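Local coordinates for protein malate dehydrogenase (Naegleria fowleri, PDB 6UM4) that probably catalyses the reversible, NAD(P)-dependent oxidation of malate to oxaloacetate, at residues M343-V347 against L348-E352; I392-F395 against S396-I400. One frame throughout, in Å; residues are numbered along the deposited sequence.

Contact 1 (M343-V347 against L348-E352); sequences MHDWV and LGNSE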
ATOM      1  N   MET A 343      14.065  -1.470  -3.906  1.00 18.46           N
ATOM      2  CA  MET A 343      14.068  -2.148  -5.205  1.00 19.00           C
ATOM      3  C   MET A 343      13.926  -1.153  -6.346  1.00 19.48           C
ATOM      4  O   MET A 343      14.607  -1.267  -7.371  1.00 20.08           O
ATOM      5  CB  MET A 343      12.943  -3.181  -5.269  1.00 20.44           C
ATOM      6  CG  MET A 343      13.149  -4.333  -4.345  1.00 24.26           C
ATOM      7  SD  MET A 343      14.709  -5.112  -4.733  1.00 36.11           S
ATOM      8  CE  MET A 343      14.544  -5.412  -6.507  1.00 20.85           C
ATOM      9  N   HIS A 344      13.034  -0.177  -6.186  1.00 19.35           N
ATOM     10  CA  HIS A 344      12.807   0.810  -7.229  1.00 24.29           C
ATOM     11  C   HIS A 344      14.099   1.520  -7.610  1.00 20.27           C
ATOM     12  O   HIS A 344      14.431   1.631  -8.797  1.00 27.70           O
ATOM     13  CB  HIS A 344      11.759   1.818  -6.762  1.00 21.09           C
ATOM     14  CG  HIS A 344      11.651   3.001  -7.661  1.00 26.30           C
ATOM     15  ND1 HIS A 344      12.527   4.063  -7.601  1.00 24.78           N
ATOM     16  CD2 HIS A 344      10.801   3.267  -8.683  1.00 27.35           C
ATOM     17  CE1 HIS A 344      12.215   4.939  -8.538  1.00 29.45           C
ATOM     18  NE2 HIS A 344      11.168   4.484  -9.204  1.00 31.74           N
ATOM     19  N   ASP A 345      14.829   2.036  -6.608  1.00 21.09           N
ATOM     20  CA  ASP A 345      16.103   2.706  -6.853  1.00 24.62           C
ATOM     21  C   ASP A 345      17.160   1.741  -7.409  1.00 27.56           C
ATOM     22  O   ASP A 345      17.944   2.115  -8.293  1.00 21.98           O
ATOM     23  CB  ASP A 345      16.586   3.367  -5.555  1.00 22.65           C
ATOM     24  CG  ASP A 345      15.636   4.489  -5.067  1.00 28.06           C
ATOM     25  OD1 ASP A 345      14.683   4.838  -5.806  1.00 23.09           O
ATOM     26  OD2 ASP A 345      15.843   5.025  -3.952  1.00 24.44           O
ATOM     27  N   TRP A 346      17.193   0.498  -6.914  1.00 25.31           N
ATOM     28  CA  TRP A 346      18.145  -0.487  -7.435  1.00 20.79           C
ATOM     29  C   TRP A 346      17.974  -0.674  -8.939  1.00 23.44           C
ATOM     30  O   TRP A 346      18.961  -0.741  -9.687  1.00 27.57           O
ATOM     31  CB  TRP A 346      17.945  -1.822  -6.705  1.00 22.88           C
ATOM     32  CG  TRP A 346      19.143  -2.767  -6.677  1.00 20.69           C
ATOM     33  CD1 TRP A 346      20.353  -2.592  -7.283  1.00 21.38           C
ATOM     34  CD2 TRP A 346      19.226  -4.020  -5.967  1.00 20.47           C
ATOM     35  NE1 TRP A 346      21.189  -3.659  -6.997  1.00 21.59           N
ATOM     36  CE2 TRP A 346      20.525  -4.542  -6.184  1.00 21.04           C
ATOM     37  CE3 TRP A 346      18.326  -4.751  -5.169  1.00 19.95           C
ATOM     38  CZ2 TRP A 346      20.945  -5.761  -5.640  1.00 21.10           C
ATOM     39  CZ3 TRP A 346      18.752  -5.955  -4.613  1.00 20.01           C
ATOM     40  CH2 TRP A 346      20.049  -6.457  -4.867  1.00 20.59           C
ATOM     41  N   VAL A 347      16.725  -0.730  -9.401  1.00 24.35           N
ATOM     42  CA  VAL A 347      16.405  -1.006 -10.801  1.00 23.96           C
ATOM     43  C   VAL A 347      16.383   0.263 -11.647  1.00 28.20           C
ATOM     44  O   VAL A 347      16.867   0.267 -12.780  1.00 31.63           O
ATOM     45  CB  VAL A 347      15.057  -1.750 -10.877  1.00 22.31           C
ATOM     46  CG1 VAL A 347      14.587  -1.884 -12.310  1.00 23.30           C
ATOM     47  CG2 VAL A 347      15.146  -3.085 -10.174  1.00 21.89           C
ATOM     48  N   LEU A 348      15.794   1.348 -11.146  1.00 25.71           N
ATOM     49  CA  LEU A 348      15.593   2.530 -11.970  1.00 28.21           C
ATOM     50  C   LEU A 348      16.521   3.689 -11.625  1.00 27.99           C
ATOM     51  O   LEU A 348      16.547   4.675 -12.367  1.00 28.28           O
ATOM     52  CB  LEU A 348      14.132   2.995 -11.878  1.00 27.50           C
ATOM     53  CG  LEU A 348      13.113   1.943 -12.351  1.00 27.97           C
ATOM     54  CD1 LEU A 348      11.689   2.368 -12.048  1.00 30.68           C
ATOM     55  CD2 LEU A 348      13.269   1.627 -13.830  1.00 29.01           C
ATOM     56  N   GLY A 349      17.290   3.593 -10.550  1.00 24.68           N
ATOM     57  CA  GLY A 349      18.257   4.620 -10.213  1.00 29.26           C
ATOM     58  C   GLY A 349      17.665   5.719  -9.347  1.00 30.80           C
ATOM     59  O   GLY A 349      16.452   5.897  -9.249  1.00 33.99           O
ATOM     60  N   ASN A 350      18.554   6.462  -8.696  1.00 25.80           N
ATOM     61  CA  ASN A 350      18.156   7.568  -7.829  1.00 24.84           C
ATOM     62  C   ASN A 350      19.368   8.480  -7.701  1.00 30.18           C
ATOM     63  O   ASN A 350      20.467   7.999  -7.406  1.00 27.69           O
ATOM     64  CB  ASN A 350      17.702   7.061  -6.451  1.00 22.23           C
ATOM     65  CG  ASN A 350      17.133   8.162  -5.552  1.00 28.00           C
ATOM     66  OD1 ASN A 350      17.354   9.358  -5.766  1.00 32.12           O
ATOM     67  ND2 ASN A 350      16.450   7.744  -4.495  1.00 23.38           N
ATOM     68  N   SER A 351      19.175   9.778  -7.935  1.00 34.08           N
ATOM     69  CA  SER A 351      20.303  10.706  -7.937  1.00 40.18           C
ATOM     70  C   SER A 351      20.827  11.015  -6.538  1.00 34.23           C
ATOM     71  O   SER A 351      21.941  11.536  -6.414  1.00 37.98           O
ATOM     72  CB  SER A 351      19.913  11.995  -8.659  1.00 45.24           C
ATOM     73  OG  SER A 351      18.721  12.537  -8.113  1.00 52.38           O
ATOM     74  N   GLU A 352      20.065  10.717  -5.497  1.00 29.00           N
ATOM     75  CA  GLU A 352      20.476  11.006  -4.132  1.00 31.72           C
ATOM     76  C   GLU A 352      21.203   9.812  -3.538  1.00 30.77           C
ATOM     77  O   GLU A 352      21.016   8.673  -3.967  1.00 30.87           O
ATOM     78  CB  GLU A 352      19.266  11.357  -3.268  1.00 30.27           C
ATOM     79  CG  GLU A 352      18.556  12.619  -3.728  1.00 38.02           C
ATOM     80  CD  GLU A 352      19.298  13.880  -3.325  1.00 46.53           C
ATOM     81  OE1 GLU A 352      20.112  13.823  -2.371  1.00 45.68           O
ATOM     82  OE2 GLU A 352      19.094  14.919  -3.990  1.00 51.28           O
TER
HETATM   83  O   HOH W   1      14.381   7.235  -7.952  1.00 38.93           O
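Leu348 lies back against His344, four residues earlier in the chain. Its CB sits over one face of the imidazole, offset toward the rim, and CD1 reaches CD2 and NE2 of His344, each at 3.6 Å. The two side chains cross at about a right angle. The CD2 branch of Leu348 meets CG1 of Val347 at 4.0 Å. In the backbone of the same pair, Leu348 N donates to His344 O at 2.7 Å, a helical bond of the final turn.

Here helix 332-348 ends: Gly349 takes positive phi, 89°, while its N still bonds to Asp345 O (2.8 Å), less straight at 139° and with the donor tilted from the carbonyl plane. The exit leads toward strand 353-359 within the alpha/beta C-terminal domain of the lactate/malate dehydrogenase family.

Asp345 ties helix to loop. Its OD2 receives ND2 of Asn350 at 2.8 Å in a nearly straight bond (173°) that arrives from above the carboxylate plane, although it stays within the plane of the donor amide. OD2 also forms a salt bridge with Arg250. Asp345 OD1 takes ND1 of His344 at 2.9 Å on its anti side, in the imidazole plane, which fixes the ring's rotation; a water joins OD1 to Gly349 O. The Asn350 amide is held at its other end too, since OD1 accepts from Glu352 N, forming an Asx turn.

Contact 2 (I392-F395 against S396-I400); sequences INSF and SADRI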
ATOM      1  N   ILE A 392      36.453  10.453   6.714  1.00 31.41           N
ATOM      2  CA  ILE A 392      35.798   9.826   7.857  1.00 29.62           C
ATOM      3  C   ILE A 392      36.452  10.352   9.128  1.00 30.68           C
ATOM      4  O   ILE A 392      37.614  10.049   9.396  1.00 30.41           O
ATOM      5  CB  ILE A 392      35.893   8.296   7.785  1.00 28.21           C
ATOM      6  CG1 ILE A 392      35.303   7.777   6.472  1.00 29.95           C
ATOM      7  CG2 ILE A 392      35.149   7.667   8.940  1.00 27.54           C
ATOM      8  CD1 ILE A 392      33.873   8.222   6.228  1.00 27.40           C
ATOM      9  N   ASN A 393      35.714  11.112   9.934  1.00 29.18           N
ATOM     10  CA  ASN A 393      36.289  11.596  11.179  1.00 32.36           C
ATOM     11  C   ASN A 393      36.266  10.523  12.262  1.00 30.04           C
ATOM     12  O   ASN A 393      35.699   9.440  12.107  1.00 29.11           O
ATOM     13  CB  ASN A 393      35.570  12.843  11.695  1.00 36.34           C
ATOM     14  CG  ASN A 393      34.078  12.643  11.887  1.00 38.08           C
ATOM     15  OD1 ASN A 393      33.609  11.665  12.498  1.00 34.77           O
ATOM     16  ND2 ASN A 393      33.318  13.634  11.438  1.00 39.52           N
ATOM     17  N   SER A 394      36.875  10.870  13.392  1.00 30.94           N
ATOM     18  CA  SER A 394      37.094   9.912  14.470  1.00 32.34           C
ATOM     19  C   SER A 394      35.787   9.508  15.137  1.00 33.43           C
ATOM     20  O   SER A 394      35.640   8.364  15.581  1.00 39.88           O
ATOM     21  CB  SER A 394      38.059  10.512  15.498  1.00 33.76           C
ATOM     22  OG  SER A 394      37.895   9.886  16.755  1.00 36.26           O
ATOM     23  N   PHE A 395      34.837  10.437  15.254  1.00 30.72           N
ATOM     24  CA  PHE A 395      33.542  10.049  15.795  1.00 31.30           C
ATOM     25  C   PHE A 395      32.848   9.066  14.869  1.00 30.34           C
ATOM     26  O   PHE A 395      32.293   8.058  15.324  1.00 32.09           O
ATOM     27  CB  PHE A 395      32.645  11.260  16.004  1.00 32.50           C
ATOM     28  CG  PHE A 395      31.262  10.897  16.442  1.00 39.22           C
ATOM     29  CD1 PHE A 395      31.052  10.312  17.686  1.00 46.30           C
ATOM     30  CD2 PHE A 395      30.174  11.104  15.610  1.00 36.81           C
ATOM     31  CE1 PHE A 395      29.779   9.966  18.109  1.00 45.56           C
ATOM     32  CE2 PHE A 395      28.901  10.765  16.028  1.00 38.70           C
ATOM     33  CZ  PHE A 395      28.699  10.185  17.271  1.00 40.98           C
ATOM     34  N   SER A 396      32.886   9.337  13.566  1.00 27.35           N
ATOM     35  CA  SER A 396      32.309   8.402  12.604  1.00 31.54           C
ATOM     36  C   SER A 396      33.058   7.074  12.609  1.00 31.04           C
ATOM     37  O   SER A 396      32.436   6.009  12.553  1.00 26.06           O
ATOM     38  CB  SER A 396      32.305   9.007  11.203  1.00 26.84           C
ATOM     39  OG  SER A 396      31.413  10.093  11.121  1.00 25.83           O
ATOM     40  N   ALA A 397      34.395   7.113  12.614  1.00 29.88           N
ATOM     41  CA  ALA A 397      35.150   5.862  12.560  1.00 27.97           C
ATOM     42  C   ALA A 397      34.829   4.974  13.753  1.00 27.99           C
ATOM     43  O   ALA A 397      34.693   3.754  13.609  1.00 31.55           O
ATOM     44  CB  ALA A 397      36.654   6.139  12.491  1.00 36.29           C
ATOM     45  N   ASP A 398      34.712   5.572  14.938  1.00 28.45           N
ATOM     46  CA  ASP A 398      34.367   4.812  16.135  1.00 28.63           C
ATOM     47  C   ASP A 398      33.033   4.107  15.969  1.00 27.49           C
ATOM     48  O   ASP A 398      32.883   2.934  16.331  1.00 27.48           O
ATOM     49  CB  ASP A 398      34.293   5.734  17.349  1.00 29.32           C
ATOM     50  CG  ASP A 398      35.650   6.211  17.826  1.00 36.34           C
ATOM     51  OD1 ASP A 398      36.711   5.754  17.327  1.00 32.75           O
ATOM     52  OD2 ASP A 398      35.633   7.080  18.719  1.00 36.62           O
ATOM     53  N   ARG A 399      32.034   4.832  15.481  1.00 26.63           N
ATOM     54  CA  ARG A 399      30.693   4.269  15.407  1.00 25.66           C
ATOM     55  C   ARG A 399      30.645   3.148  14.377  1.00 32.85           C
ATOM     56  O   ARG A 399      30.157   2.047  14.667  1.00 33.15           O
ATOM     57  CB  ARG A 399      29.672   5.368  15.085  1.00 25.01           C
ATOM     58  CG  ARG A 399      29.438   6.361  16.215  1.00 26.10           C
ATOM     59  CD  ARG A 399      29.055   5.614  17.476  1.00 29.84           C
ATOM     60  NE  ARG A 399      28.640   6.492  18.556  1.00 37.15           N
ATOM     61  CZ  ARG A 399      27.378   6.853  18.783  1.00 39.23           C
ATOM     62  NH1 ARG A 399      26.404   6.416  17.991  1.00 24.97           N
ATOM     63  NH2 ARG A 399      27.095   7.651  19.807  1.00 40.15           N
ATOM     64  N   ILE A 400      31.176   3.409  13.176  1.00 24.96           N
ATOM     65  CA  ILE A 400      31.268   2.381  12.142  1.00 27.65           C
ATOM     66  C   ILE A 400      31.979   1.146  12.680  1.00 26.64           C
ATOM     67  O   ILE A 400      31.520   0.017  12.476  1.00 26.77           O
ATOM     68  CB  ILE A 400      31.976   2.939  10.895  1.00 24.77           C
ATOM     69  CG1 ILE A 400      31.182   4.068  10.254  1.00 24.18           C
ATOM     70  CG2 ILE A 400      32.168   1.854   9.870  1.00 24.61           C
ATOM     71  CD1 ILE A 400      31.954   4.750   9.155  1.00 24.58           C
TER
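Ser396 meets Asn393 through a capping hydrogen bond from its backbone N at the start of helix 394-414. Asn393 OD1 accepts from Ser396 N at 2.7 Å, with the donor almost in line with the side-chain C=O (171°). The first torsion of Asn393 puts the amide between its backbone N and carbonyl carbon and swings OD1 over the first turn. OG of Ser396 lies 3.0 Å from the same OD1, but its proton has another acceptor within reach; OG is also hydrogen-bonded to Tyr285 OH.

Asn393 is thus the N-cap of this long C-terminal helix of the lactate/malate dehydrogenase fold, satisfying an amide of the first turn that has no earlier helical carbonyl. Regular backbone bonding starts with Ala397 N to Asn393 O.

The apolar contacts are looser. CG2 of Ile392 approaches CB of Ala397 at 4.1 Å and CD1 of Ile400 at 4.3 Å, and both isoleucines also touch Trp277.

Phe395 and Arg399, one turn apart, make a CH-pi contact: CG of Arg399 lies 4.3 Å from the Phe395 ring centroid, 21° off its normal. A bend at the second torsion of Arg399 carries the guanidinium back until CZ of Phe395 lies over one of its faces, the two planes 62° apart.

Overall arrangement
The two contacts mark opposite events in the C-terminal domain: contact 1 is the end of helix 332-348, contact 2 the beginning of helix 394-414. They share no element and do not touch, their centres being about 27 Å apart and their nearest atoms about 16 Å. Both are partly buried, but the centre of contact 1 lies about 13 Å from the centre of the chain and that of contact 2 about 23 Å, with more exposed residues. Place and chemistry differ together. Nearer the centre, a buried carboxylate gathers an imidazole, an amide, a water and Arg250; farther out, a neutral amide caps the helix and an arginine packs on an aromatic ring beside helix 305-317.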